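Long-range contacts in putative oxidoreductase (Jannaschia sp., PDB 3C24), which is a putative oxidoreductase that probably binds a nicotinamide adenine dinucleotide cofactor, NAD or NADP, in its Rossmann-type N-terminal domain: residues Pro89-Gly94 with Ala114-Phe119; Pro123-Leu128 with Asp140-Ile145; Ala146-Val151 with Thr171-Val176. One frame throughout, in Å; residues are numbered along the deposited sequence.

Contact 1 (Pro89-Gly94 with Ala114-Phe119); sequences PRVRPG and ADITYF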
ATOM      1  N   PRO A  89     -41.548   0.344  -3.485  1.00 17.58           N
ATOM      2  CA  PRO A  89     -42.955   0.745  -3.700  1.00 18.31           C
ATOM      3  C   PRO A  89     -43.803   0.842  -2.440  1.00 17.69           C
ATOM      4  O   PRO A  89     -44.950   1.374  -2.481  1.00 16.74           O
ATOM      5  CB  PRO A  89     -43.511  -0.382  -4.564  1.00 19.83           C
ATOM      6  CG  PRO A  89     -42.321  -1.015  -5.207  1.00 20.79           C
ATOM      7  CD  PRO A  89     -41.193  -0.871  -4.247  1.00 19.32           C
ATOM      8  N   ARG A  90     -43.247   0.356  -1.334  1.00 14.83           N
ATOM      9  CA  ARG A  90     -43.981   0.281  -0.058  1.00 14.51           C
ATOM     10  C   ARG A  90     -43.776   1.442   0.903  1.00 13.95           C
ATOM     11  O   ARG A  90     -44.561   1.660   1.815  1.00 16.55           O
ATOM     12  CB  ARG A  90     -43.647  -1.045   0.681  1.00 16.07           C
ATOM     13  CG  ARG A  90     -43.861  -2.322  -0.123  1.00 22.23           C
ATOM     14  CD  ARG A  90     -43.479  -3.581   0.730  1.00 23.17           C
ATOM     15  NE  ARG A  90     -44.448  -3.786   1.805  1.00 29.44           N
ATOM     16  CZ  ARG A  90     -44.364  -4.721   2.750  1.00 29.92           C
ATOM     17  NH1 ARG A  90     -43.347  -5.556   2.765  1.00 32.66           N
ATOM     18  NH2 ARG A  90     -45.306  -4.821   3.667  1.00 34.50           N
ATOM     19  N   VAL A  91     -42.685   2.181   0.703  1.00 16.18           N
ATOM     20  CA  VAL A  91     -42.349   3.271   1.621  1.00 14.58           C
ATOM     21  C   VAL A  91     -43.185   4.532   1.372  1.00 13.39           C
ATOM     22  O   VAL A  91     -43.729   4.706   0.293  1.00 15.19           O
ATOM     23  CB  VAL A  91     -40.847   3.592   1.609  1.00 15.32           C
ATOM     24  CG1 VAL A  91     -40.025   2.331   2.041  1.00 13.13           C
ATOM     25  CG2 VAL A  91     -40.399   4.139   0.206  1.00 16.32           C
ATOM     26  N   ARG A  92     -43.298   5.385   2.386  1.00 14.52           N
ATOM     27  CA  ARG A  92     -44.053   6.625   2.249  1.00 11.52           C
ATOM     28  C   ARG A  92     -43.299   7.599   1.333  1.00 15.01           C
ATOM     29  O   ARG A  92     -42.047   7.548   1.225  1.00 15.29           O
ATOM     30  CB  ARG A  92     -44.255   7.305   3.610  1.00 15.72           C
ATOM     31  CG  ARG A  92     -45.078   6.509   4.613  1.00 21.54           C
ATOM     32  CD  ARG A  92     -44.964   7.219   5.987  1.00 28.29           C
ATOM     33  NE  ARG A  92     -43.585   7.240   6.524  1.00 28.71           N
ATOM     34  CZ  ARG A  92     -43.217   7.923   7.604  1.00 38.83           C
ATOM     35  NH1 ARG A  92     -44.090   8.669   8.258  1.00 37.58           N
ATOM     36  NH2 ARG A  92     -41.966   7.888   8.022  1.00 32.75           N
ATOM     37  N   PRO A  93     -44.033   8.461   0.625  1.00 14.21           N
ATOM     38  CA  PRO A  93     -43.342   9.443  -0.193  1.00 13.14           C
ATOM     39  C   PRO A  93     -42.326  10.177   0.682  1.00 14.01           C
ATOM     40  O   PRO A  93     -42.588  10.453   1.847  1.00 16.45           O
ATOM     41  CB  PRO A  93     -44.478  10.411  -0.575  1.00 16.42           C
ATOM     42  CG  PRO A  93     -45.692   9.489  -0.672  1.00 15.21           C
ATOM     43  CD  PRO A  93     -45.511   8.541   0.488  1.00 14.53           C
ATOM     44  N   GLY A  94     -41.194  10.539   0.122  1.00 13.52           N
ATOM     45  CA  GLY A  94     -40.200  11.309   0.895  1.00 14.32           C
ATOM     46  C   GLY A  94     -39.237  10.520   1.732  1.00 15.17           C
ATOM     47  O   GLY A  94     -38.302  11.085   2.320  1.00 16.07           O
ATOM     48  N   ALA A 114     -40.227   8.348  -8.440  1.00 17.71           N
ATOM     49  CA  ALA A 114     -39.804   9.750  -8.394  1.00 16.31           C
ATOM     50  C   ALA A 114     -39.929  10.459  -7.070  1.00 17.18           C
ATOM     51  O   ALA A 114     -39.150  11.361  -6.776  1.00 18.04           O
ATOM     52  CB  ALA A 114     -40.592  10.552  -9.439  1.00 17.06           C
ATOM     53  N   ASP A 115     -40.917  10.033  -6.301  1.00 16.18           N
ATOM     54  CA  ASP A 115     -41.329  10.728  -5.069  1.00 15.77           C
ATOM     55  C   ASP A 115     -40.691  10.177  -3.804  1.00 15.24           C
ATOM     56  O   ASP A 115     -41.118  10.500  -2.682  1.00 16.02           O
ATOM     57  CB  ASP A 115     -42.837  10.733  -4.905  1.00 16.07           C
ATOM     58  CG  ASP A 115     -43.402   9.348  -4.593  1.00 18.67           C
ATOM     59  OD1 ASP A 115     -42.958   8.420  -5.305  1.00 19.42           O
ATOM     60  OD2 ASP A 115     -44.323   9.226  -3.738  1.00 19.59           O
ATOM     61  N   ILE A 116     -39.591   9.472  -3.994  1.00 13.26           N
ATOM     62  CA  ILE A 116     -38.724   9.063  -2.880  1.00 13.36           C
ATOM     63  C   ILE A 116     -37.278   9.547  -3.181  1.00 13.31           C
ATOM     64  O   ILE A 116     -36.958   9.983  -4.285  1.00 15.96           O
ATOM     65  CB  ILE A 116     -38.785   7.558  -2.484  1.00 14.72           C
ATOM     66  CG1 ILE A 116     -38.402   6.615  -3.651  1.00 13.97           C
ATOM     67  CG2 ILE A 116     -40.200   7.206  -1.950  1.00 15.23           C
ATOM     68  CD1 ILE A 116     -36.933   6.400  -3.891  1.00 19.61           C
ATOM     69  N   THR A 117     -36.415   9.434  -2.182  1.00 14.27           N
ATOM     70  CA  THR A 117     -35.032   9.856  -2.292  1.00 12.23           C
ATOM     71  C   THR A 117     -34.144   8.632  -2.312  1.00 15.30           C
ATOM     72  O   THR A 117     -34.377   7.684  -1.563  1.00 14.82           O
ATOM     73  CB  THR A 117     -34.647  10.711  -1.066  1.00 15.01           C
ATOM     74  OG1 THR A 117     -35.328  11.971  -1.125  1.00 16.33           O
ATOM     75  CG2 THR A 117     -33.117  10.913  -0.956  1.00 16.00           C
ATOM     76  N   TYR A 118     -33.161   8.658  -3.193  1.00 14.00           N
ATOM     77  CA  TYR A 118     -32.087   7.667  -3.223  1.00 12.52           C
ATOM     78  C   TYR A 118     -30.827   8.402  -2.855  1.00 16.27           C
ATOM     79  O   TYR A 118     -30.470   9.426  -3.464  1.00 15.52           O
ATOM     80  CB  TYR A 118     -31.929   7.026  -4.628  1.00 13.62           C
ATOM     81  CG  TYR A 118     -32.954   5.992  -5.007  1.00 16.11           C
ATOM     82  CD1 TYR A 118     -33.202   4.919  -4.217  1.00 18.06           C
ATOM     83  CD2 TYR A 118     -33.540   6.014  -6.271  1.00 13.74           C
ATOM     84  CE1 TYR A 118     -34.123   3.951  -4.608  1.00 18.46           C
ATOM     85  CE2 TYR A 118     -34.461   5.054  -6.659  1.00 16.86           C
ATOM     86  CZ  TYR A 118     -34.733   4.024  -5.855  1.00 20.56           C
ATOM     87  OH  TYR A 118     -35.629   3.062  -6.299  1.00 17.94           O
ATOM     88  N   PHE A 119     -30.165   7.866  -1.843  1.00 15.31           N
ATOM     89  CA  PHE A 119     -28.932   8.399  -1.311  1.00 15.46           C
ATOM     90  C   PHE A 119     -27.939   7.257  -1.275  1.00 14.84           C
ATOM     91  O   PHE A 119     -28.259   6.185  -0.795  1.00 14.31           O
ATOM     92  CB  PHE A 119     -29.168   8.966   0.082  1.00 14.95           C
ATOM     93  CG  PHE A 119     -27.980   9.718   0.644  1.00 14.66           C
ATOM     94  CD1 PHE A 119     -26.961   9.053   1.314  1.00 15.35           C
ATOM     95  CD2 PHE A 119     -27.896  11.081   0.548  1.00 16.17           C
ATOM     96  CE1 PHE A 119     -25.870   9.750   1.806  1.00 17.15           C
ATOM     97  CE2 PHE A 119     -26.811  11.750   1.050  1.00 14.26           C
ATOM     98  CZ  PHE A 119     -25.818  11.078   1.697  1.00 16.96           C
TER
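Ile116 turns CG1 between its own backbone N and carbonyl carbon (chi1 59°), which puts CG2 beside the backbone N and facing Val91, whose CG2 meets it at 3.8 Å with the two side chains crossing at about a right angle. The pair lies beside the N-terminal ends of the neighbouring parallel strands 96-99 and 117-123 of a Rossmann-type sheet, where the loop after helix 77-87 runs into the first of them. The same Ile116 methyl also lies 3.7 Å from Arg92 O, so one CG2 packs against both the side chain of Val91 and the backbone that follows it. At the more exposed side, Pro93 and Asp115 lie side by side and point the same way, OD2 of Asp115 reaching CG of Pro93 at 3.4 Å. The carboxylate's stronger partner is Arg113, which forms a salt bridge with OD1 and also donates to Val91 O, linking the two segments a second time. At the backbone angles of Gly94 a CB would press against the preceding carbonyl oxygen, so glycine suits the bend before strand 96-99. Backbone bonds from Thr117 to Thr95 and Val97 carry the strand pairing onward. At the mouth of that pairing, Gly94 N donates to Asp115 O over 2.8 Å, the N-H...O angle 155° and the donor lying in the carbonyl plane.

Contact 2 (Pro123-Leu128 with Asp140-Ile145); sequences PCHPPL and DYHGGI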
ATOM      1  N   PRO A 123     -17.730   4.147   2.474  1.00 16.03           N
ATOM      2  CA  PRO A 123     -16.581   4.588   3.242  1.00 18.16           C
ATOM      3  C   PRO A 123     -15.322   4.622   2.391  1.00 17.92           C
ATOM      4  O   PRO A 123     -15.219   3.893   1.390  1.00 17.58           O
ATOM      5  CB  PRO A 123     -16.453   3.516   4.313  1.00 21.19           C
ATOM      6  CG  PRO A 123     -17.219   2.378   3.868  1.00 19.80           C
ATOM      7  CD  PRO A 123     -18.252   2.825   2.894  1.00 17.51           C
ATOM      8  N   CYS A 124     -14.379   5.479   2.767  1.00 15.40           N
ATOM      9  CA  CYS A 124     -13.059   5.477   2.112  1.00 15.44           C
ATOM     10  C   CYS A 124     -12.195   4.371   2.722  1.00 17.56           C
ATOM     11  O   CYS A 124     -11.274   3.856   2.097  1.00 15.29           O
ATOM     12  CB  CYS A 124     -12.309   6.802   2.247  1.00 16.43           C
ATOM     13  SG  CYS A 124     -13.054   8.177   1.329  1.00 19.38           S
ATOM     14  N   HIS A 125     -12.558   4.035   3.952  1.00 15.92           N
ATOM     15  CA  HIS A 125     -11.840   3.161   4.886  1.00 13.84           C
ATOM     16  C   HIS A 125     -10.710   3.986   5.579  1.00 15.54           C
ATOM     17  O   HIS A 125     -10.237   4.992   5.025  1.00 16.44           O
ATOM     18  CB  HIS A 125     -11.251   1.912   4.249  1.00 14.54           C
ATOM     19  CG  HIS A 125     -12.269   1.096   3.583  1.00 16.29           C
ATOM     20  ND1 HIS A 125     -13.352   0.552   4.244  1.00 17.90           N
ATOM     21  CD2 HIS A 125     -12.411   0.777   2.279  1.00 18.21           C
ATOM     22  CE1 HIS A 125     -14.105  -0.100   3.364  1.00 19.15           C
ATOM     23  NE2 HIS A 125     -13.571   0.040   2.169  1.00 20.85           N
ATOM     24  N   PRO A 126     -10.283   3.569   6.794  1.00 15.90           N
ATOM     25  CA  PRO A 126      -9.220   4.358   7.398  1.00 14.62           C
ATOM     26  C   PRO A 126      -7.970   4.424   6.512  1.00 16.01           C
ATOM     27  O   PRO A 126      -7.628   3.468   5.801  1.00 15.12           O
ATOM     28  CB  PRO A 126      -8.988   3.660   8.739  1.00 16.35           C
ATOM     29  CG  PRO A 126     -10.279   2.926   8.998  1.00 15.62           C
ATOM     30  CD  PRO A 126     -10.827   2.531   7.698  1.00 15.05           C
ATOM     31  N   PRO A 127      -7.242   5.526   6.573  1.00 17.44           N
ATOM     32  CA  PRO A 127      -6.056   5.624   5.724  1.00 16.60           C
ATOM     33  C   PRO A 127      -4.856   4.798   6.138  1.00 17.59           C
ATOM     34  O   PRO A 127      -4.646   4.503   7.309  1.00 15.13           O
ATOM     35  CB  PRO A 127      -5.663   7.076   5.847  1.00 17.14           C
ATOM     36  CG  PRO A 127      -6.209   7.560   7.161  1.00 20.61           C
ATOM     37  CD  PRO A 127      -7.488   6.728   7.378  1.00 17.33           C
ATOM     38  N   LEU A 128      -4.200   4.301   5.089  0.50 13.29           N
ATOM     39  CA  LEU A 128      -3.007   3.447   5.148  0.50 11.94           C
ATOM     40  C   LEU A 128      -1.986   3.970   6.152  0.50 13.54           C
ATOM     41  O   LEU A 128      -1.492   3.203   6.945  0.50 13.51           O
ATOM     42  CB  LEU A 128      -2.390   3.248   3.744  0.50 16.03           C
ATOM     43  CG  LEU A 128      -1.164   2.307   3.732  0.50 15.05           C
ATOM     44  CD1 LEU A 128      -1.511   0.902   4.177  0.50 18.60           C
ATOM     45  CD2 LEU A 128      -0.564   2.305   2.325  0.50 14.02           C
ATOM     46  N   ASP A 140      -7.889  -1.681  12.537  1.00 16.10           N
ATOM     47  CA  ASP A 140      -9.176  -1.422  11.872  1.00 15.95           C
ATOM     48  C   ASP A 140      -8.959  -0.949  10.441  1.00 15.61           C
ATOM     49  O   ASP A 140      -8.707   0.227  10.181  1.00 17.97           O
ATOM     50  CB  ASP A 140     -10.019  -0.393  12.636  1.00 17.61           C
ATOM     51  CG  ASP A 140     -11.295  -0.059  11.900  1.00 18.65           C
ATOM     52  OD1 ASP A 140     -11.691  -0.887  11.035  1.00 16.57           O
ATOM     53  OD2 ASP A 140     -11.854   1.043  12.131  1.00 16.38           O
ATOM     54  N   TYR A 141      -9.030  -1.903   9.528  1.00 14.29           N
ATOM     55  CA  TYR A 141      -8.760  -1.592   8.127  1.00 15.96           C
ATOM     56  C   TYR A 141     -10.003  -1.237   7.383  1.00 18.91           C
ATOM     57  O   TYR A 141      -9.907  -0.762   6.294  1.00 18.76           O
ATOM     58  CB  TYR A 141      -8.040  -2.755   7.446  1.00 18.60           C
ATOM     59  CG  TYR A 141      -6.783  -3.212   8.170  1.00 17.24           C
ATOM     60  CD1 TYR A 141      -5.667  -2.411   8.199  1.00 17.10           C
ATOM     61  CD2 TYR A 141      -6.748  -4.405   8.859  1.00 18.66           C
ATOM     62  CE1 TYR A 141      -4.528  -2.802   8.841  1.00 27.52           C
ATOM     63  CE2 TYR A 141      -5.602  -4.817   9.510  1.00 17.50           C
ATOM     64  CZ  TYR A 141      -4.492  -3.996   9.502  1.00 21.23           C
ATOM     65  OH  TYR A 141      -3.313  -4.322  10.166  1.00 27.65           O
ATOM     66  N   HIS A 142     -11.153  -1.413   8.028  1.00 19.85           N
ATOM     67  CA  HIS A 142     -12.442  -1.160   7.393  1.00 18.00           C
ATOM     68  C   HIS A 142     -13.168   0.087   7.789  1.00 16.79           C
ATOM     69  O   HIS A 142     -13.763   0.722   6.940  1.00 19.19           O
ATOM     70  CB  HIS A 142     -13.377  -2.333   7.622  1.00 19.08           C
ATOM     71  CG  HIS A 142     -12.957  -3.554   6.871  1.00 22.38           C
ATOM     72  ND1 HIS A 142     -13.435  -3.865   5.614  1.00 25.03           N
ATOM     73  CD2 HIS A 142     -12.007  -4.465   7.151  1.00 22.97           C
ATOM     74  CE1 HIS A 142     -12.849  -4.974   5.202  1.00 18.59           C
ATOM     75  NE2 HIS A 142     -11.960  -5.344   6.099  1.00 24.55           N
ATOM     76  N   GLY A 143     -13.084   0.449   9.072  1.00 15.86           N
ATOM     77  CA  GLY A 143     -13.822   1.604   9.588  1.00 19.60           C
ATOM     78  C   GLY A 143     -14.689   1.244  10.748  1.00 19.16           C
ATOM     79  O   GLY A 143     -15.013   0.063  10.983  1.00 17.77           O
ATOM     80  N   GLY A 144     -15.048   2.268  11.514  1.00 17.80           N
ATOM     81  CA  GLY A 144     -15.909   2.074  12.666  1.00 17.74           C
ATOM     82  C   GLY A 144     -15.186   2.227  13.981  1.00 18.32           C
ATOM     83  O   GLY A 144     -15.833   2.411  15.033  1.00 17.20           O
ATOM     84  N   ILE A 145     -13.850   2.133  13.949  1.00 16.85           N
ATOM     85  CA  ILE A 145     -12.992   2.322  15.166  1.00 14.36           C
ATOM     86  C   ILE A 145     -11.974   3.423  14.881  1.00 17.12           C
ATOM     87  O   ILE A 145     -11.928   4.444  15.579  1.00 14.76           O
ATOM     88  CB  ILE A 145     -12.317   1.045  15.655  1.00 12.32           C
ATOM     89  CG1 ILE A 145     -13.390  -0.055  15.830  1.00 20.67           C
ATOM     90  CG2 ILE A 145     -11.626   1.348  17.002  1.00 15.65           C
ATOM     91  CD1 ILE A 145     -12.850  -1.433  16.044  1.00 20.21           C
TER
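An Asx turn headed by Asp140 shapes the loop that receives His125 and Pro126, and the two loops meet at the dimer interface, next to a bound sulfate. His125 points ND1 straight at the backbone carbonyl of His142: ND1 to O is 2.7 Å, the N-H...O angle is 176°, and the oxygen lies in the imidazole plane, at the ring edge. ND1 is the donor, and the bond should hold the ring's rotation. The His142 ring turns its edge toward the face of His125 in an offset edge-to-face pair, the planes 80° apart and the centroids separated by 5.8 Å. ND1 of His142 comes close to the sulfate, probably from the crystallisation liquor.

Pro126 wedges its ring into the bend of the other loop, with CG 3.3 Å from Asp140 O and CD 3.4 Å from Gly143 N. The bend is held from inside by the Asp140 carboxylate, whose CG stands anti to the backbone N (chi1 176°). OD1 accepts from Gly143 N at 2.8 Å on its syn side and, at 3.1 Å, from His142 N, which comes from above the carboxylate plane on the same face, while OD2 takes Ile145 N at 2.9 Å from above the plane. Tyr141 O, 3.6 Å from His125 CB, is buried with no polar partner in the model.

From the second subunit, His231 meets the His125 ring, Asn233 donates to Pro126 O, and Phe129 meets Tyr141 edge-to-face. Within the chain the two loops flank helix 135-138, one leaving strand 117-123 and the other leading into strand 148-156.

Contact 3 (Ala146-Val151 with Thr171-Val176); sequences AKQAIV and TMWSPV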
ATOM      1  N   ALA A 146     -11.206   3.202  13.808  1.00 15.92           N
ATOM      2  CA  ALA A 146     -10.248   4.196  13.292  1.00 15.41           C
ATOM      3  C   ALA A 146     -10.986   5.247  12.489  1.00 17.16           C
ATOM      4  O   ALA A 146     -11.994   4.957  11.864  1.00 17.12           O
ATOM      5  CB  ALA A 146      -9.148   3.531  12.423  1.00 15.01           C
ATOM      6  N   LYS A 147     -10.461   6.467  12.519  1.00 17.31           N
ATOM      7  CA  LYS A 147     -11.042   7.604  11.789  1.00 17.25           C
ATOM      8  C   LYS A 147     -10.927   7.328  10.278  1.00 16.44           C
ATOM      9  O   LYS A 147      -9.940   6.769   9.807  1.00 17.89           O
ATOM     10  CB  LYS A 147     -10.322   8.920  12.132  1.00 17.51           C
ATOM     11  CG  LYS A 147     -10.392   9.359  13.587  1.00 23.30           C
ATOM     12  CD  LYS A 147      -9.560  10.616  13.804  1.00 24.38           C
ATOM     13  CE  LYS A 147      -8.057  10.360  13.747  1.00 31.51           C
ATOM     14  NZ  LYS A 147      -7.588   9.378  14.795  1.00 28.47           N
ATOM     15  N   GLN A 148     -11.929   7.779   9.519  1.00 15.97           N
ATOM     16  CA  GLN A 148     -11.920   7.654   8.066  1.00 15.64           C
ATOM     17  C   GLN A 148     -12.752   8.756   7.474  1.00 15.55           C
ATOM     18  O   GLN A 148     -13.589   9.338   8.161  1.00 16.76           O
ATOM     19  CB  GLN A 148     -12.527   6.322   7.628  1.00 18.90           C
ATOM     20  CG  GLN A 148     -14.058   6.233   7.843  1.00 16.51           C
ATOM     21  CD  GLN A 148     -14.625   4.915   7.328  1.00 15.15           C
ATOM     22  OE1 GLN A 148     -14.165   4.372   6.317  1.00 18.43           O
ATOM     23  NE2 GLN A 148     -15.640   4.385   8.019  1.00 14.63           N
ATOM     24  N   ALA A 149     -12.512   9.009   6.206  1.00 16.65           N
ATOM     25  CA  ALA A 149     -13.374   9.876   5.407  1.00 15.89           C
ATOM     26  C   ALA A 149     -14.438   8.975   4.701  1.00 15.12           C
ATOM     27  O   ALA A 149     -14.303   7.750   4.620  1.00 14.16           O
ATOM     28  CB  ALA A 149     -12.522  10.610   4.337  1.00 16.18           C
ATOM     29  N   ILE A 150     -15.514   9.582   4.218  1.00 16.65           N
ATOM     30  CA  ILE A 150     -16.535   8.876   3.445  1.00 16.11           C
ATOM     31  C   ILE A 150     -16.931   9.718   2.224  1.00 15.47           C
ATOM     32  O   ILE A 150     -16.600  10.909   2.137  1.00 15.32           O
ATOM     33  CB  ILE A 150     -17.787   8.560   4.293  1.00 16.83           C
ATOM     34  CG1 ILE A 150     -18.553   9.838   4.661  1.00 15.05           C
ATOM     35  CG2 ILE A 150     -17.388   7.788   5.591  1.00 17.50           C
ATOM     36  CD1 ILE A 150     -19.909   9.528   5.401  1.00 17.13           C
ATOM     37  N   VAL A 151     -17.622   9.064   1.287  1.00 15.31           N
ATOM     38  CA  VAL A 151     -18.145   9.725   0.075  0.50 14.69           C
ATOM     39  C   VAL A 151     -19.637   9.465  -0.049  1.00 15.55           C
ATOM     40  O   VAL A 151     -20.115   8.348   0.228  1.00 16.67           O
ATOM     41  CB  VAL A 151     -17.413   9.274  -1.224  0.50 14.75           C
ATOM     42  CG1 VAL A 151     -15.962   9.772  -1.223  0.50 14.43           C
ATOM     43  CG2 VAL A 151     -17.523   7.745  -1.414  0.50 14.78           C
ATOM     44  N   THR A 171     -22.939   8.669  11.101  1.00 15.35           N
ATOM     45  CA  THR A 171     -23.284   7.952  12.333  1.00 13.93           C
ATOM     46  C   THR A 171     -22.916   6.478  12.160  1.00 14.63           C
ATOM     47  O   THR A 171     -22.286   5.877  13.033  1.00 17.43           O
ATOM     48  CB  THR A 171     -24.776   8.037  12.645  1.00 17.78           C
ATOM     49  OG1 THR A 171     -25.171   9.405  12.640  1.00 19.20           O
ATOM     50  CG2 THR A 171     -25.117   7.307  13.972  1.00 16.00           C
HETATM   51  N   MSE A 172     -23.273   5.896  11.008  1.00 14.01           N
HETATM   52  CA  MSE A 172     -23.002   4.474  10.766  1.00 13.97           C
HETATM   53  C   MSE A 172     -21.534   4.105  10.690  1.00 17.47           C
HETATM   54  O   MSE A 172     -21.132   2.976  11.087  1.00 17.61           O
HETATM   55  CB  MSE A 172     -23.718   3.988   9.498  1.00 15.57           C
HETATM   56  CG  MSE A 172     -25.188   4.062   9.615  1.00 15.08           C
HETATM   57 SE   MSE A 172     -26.012   3.246   7.999  0.75 20.84          SE
HETATM   58  CE  MSE A 172     -25.310   4.356   6.678  1.00 19.79           C
ATOM     59  N   TRP A 173     -20.741   5.063  10.231  1.00 15.10           N
ATOM     60  CA  TRP A 173     -19.335   4.815   9.925  1.00 17.80           C
ATOM     61  C   TRP A 173     -18.367   5.628  10.746  1.00 19.15           C
ATOM     62  O   TRP A 173     -17.191   5.767  10.385  1.00 18.62           O
ATOM     63  CB  TRP A 173     -19.075   5.048   8.426  1.00 16.90           C
ATOM     64  CG  TRP A 173     -19.805   4.057   7.549  1.00 18.12           C
ATOM     65  CD1 TRP A 173     -19.959   2.761   7.793  1.00 20.12           C
ATOM     66  CD2 TRP A 173     -20.389   4.305   6.252  1.00 17.20           C
ATOM     67  NE1 TRP A 173     -20.643   2.156   6.769  1.00 20.97           N
ATOM     68  CE2 TRP A 173     -20.918   3.084   5.808  1.00 18.19           C
ATOM     69  CE3 TRP A 173     -20.531   5.440   5.441  1.00 15.75           C
ATOM     70  CZ2 TRP A 173     -21.578   2.951   4.593  1.00 19.71           C
ATOM     71  CZ3 TRP A 173     -21.186   5.306   4.209  1.00 20.30           C
ATOM     72  CH2 TRP A 173     -21.707   4.061   3.809  1.00 17.37           C
ATOM     73  N   SER A 174     -18.873   6.145  11.873  1.00 16.69           N
ATOM     74  CA  SER A 174     -18.060   6.958  12.807  1.00 16.71           C
ATOM     75  C   SER A 174     -16.869   6.154  13.314  1.00 16.79           C
ATOM     76  O   SER A 174     -16.997   4.978  13.543  1.00 15.75           O
ATOM     77  CB  SER A 174     -18.864   7.471  14.002  1.00 19.85           C
ATOM     78  OG  SER A 174     -19.274   6.398  14.807  1.00 21.42           O
ATOM     79  N   PRO A 175     -15.742   6.824  13.581  1.00 17.40           N
ATOM     80  CA  PRO A 175     -15.586   8.270  13.454  1.00 17.66           C
ATOM     81  C   PRO A 175     -15.203   8.699  12.067  1.00 17.16           C
ATOM     82  O   PRO A 175     -14.319   8.119  11.446  1.00 17.43           O
ATOM     83  CB  PRO A 175     -14.474   8.590  14.479  1.00 16.56           C
ATOM     84  CG  PRO A 175     -13.699   7.348  14.572  1.00 17.50           C
ATOM     85  CD  PRO A 175     -14.681   6.232  14.425  1.00 15.69           C
ATOM     86  N   VAL A 176     -15.906   9.704  11.560  1.00 16.23           N
ATOM     87  CA  VAL A 176     -15.674  10.233  10.206  1.00 17.20           C
ATOM     88  C   VAL A 176     -15.090  11.614  10.296  1.00 19.55           C
ATOM     89  O   VAL A 176     -15.615  12.501  10.987  1.00 20.71           O
ATOM     90  CB  VAL A 176     -17.022  10.280   9.395  1.00 18.73           C
ATOM     91  CG1 VAL A 176     -16.853  10.967   8.009  1.00 18.39           C
ATOM     92  CG2 VAL A 176     -17.628   8.895   9.262  1.00 18.00           C
TER
HETATM   93  O   HOH W   1     -14.496   4.989  10.954  1.00 15.08           O
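Gln148 reaches over to the end of helix 160-172, its amide plane turned 65° from the Trp173 ring. Its CG lies between the backbone N and the carbonyl carbon (chi1 71°) and the chain beyond is extended, which carries NE2 to within 3.1 Å of Trp173 O. That oxygen is met on a lone pair, in the carbonyl plane, and the N-H...O angle is 167°. OE1 faces the other way, toward a weak bond from His125 N. With an alanine in its place, Trp173 O is likely to lose its amide donor, and His125 N its weak partner OE1. A water 2.9 Å from Trp173 O and 2.7 Å from Ala146 O is placed to bridge the segments.

Ile150 CG2 touches two apolar partners: the Ile150 and Val176 side chains cross at about a right angle, CG2 to CG2 3.8 Å, and the same methyl lies 3.9 Å from Trp173 CE3, obliquely to the ring. Lys147 and Pro175 also cross at about a right angle, CG to CG 4.0 Å, while the lysine amine runs on to a salt bridge with Glu132.

The Gln148 N to Pro175 O hydrogen bond, 3.1 Å, and the backbone bond between Gln148 and Thr177 make Gln148 and Val176 a parallel bridge pair, where the beta-alpha-beta unit of strand 148-156, helix 160-172 and strand 176-181 brings its second strand beside the first.

Overall arrangement
Along the chain the three contacts follow in series, none nested in or crossing another. Contact 1 closes first, round strand 96-99 and helix 103-107, and ties the start of strand 117-123 to the loop leading into its parallel neighbour, strand 96-99. Strand 117-123 then leads to contact 2, about 30 Å away between centres, which closes the loop carrying helix 135-138. Contact 3 opens at once with strand 148-156, antiparallel to 117-123, and closes round helix 160-172 onto edge strand 176-181. Contacts 2 and 3, with centres 8 Å apart, touch directly: Asp140 OD2 probably accepts from Ala146 N, and Cys124 N probably donates to Ala149 O. Both also reach the second subunit, whereas contact 1 does not.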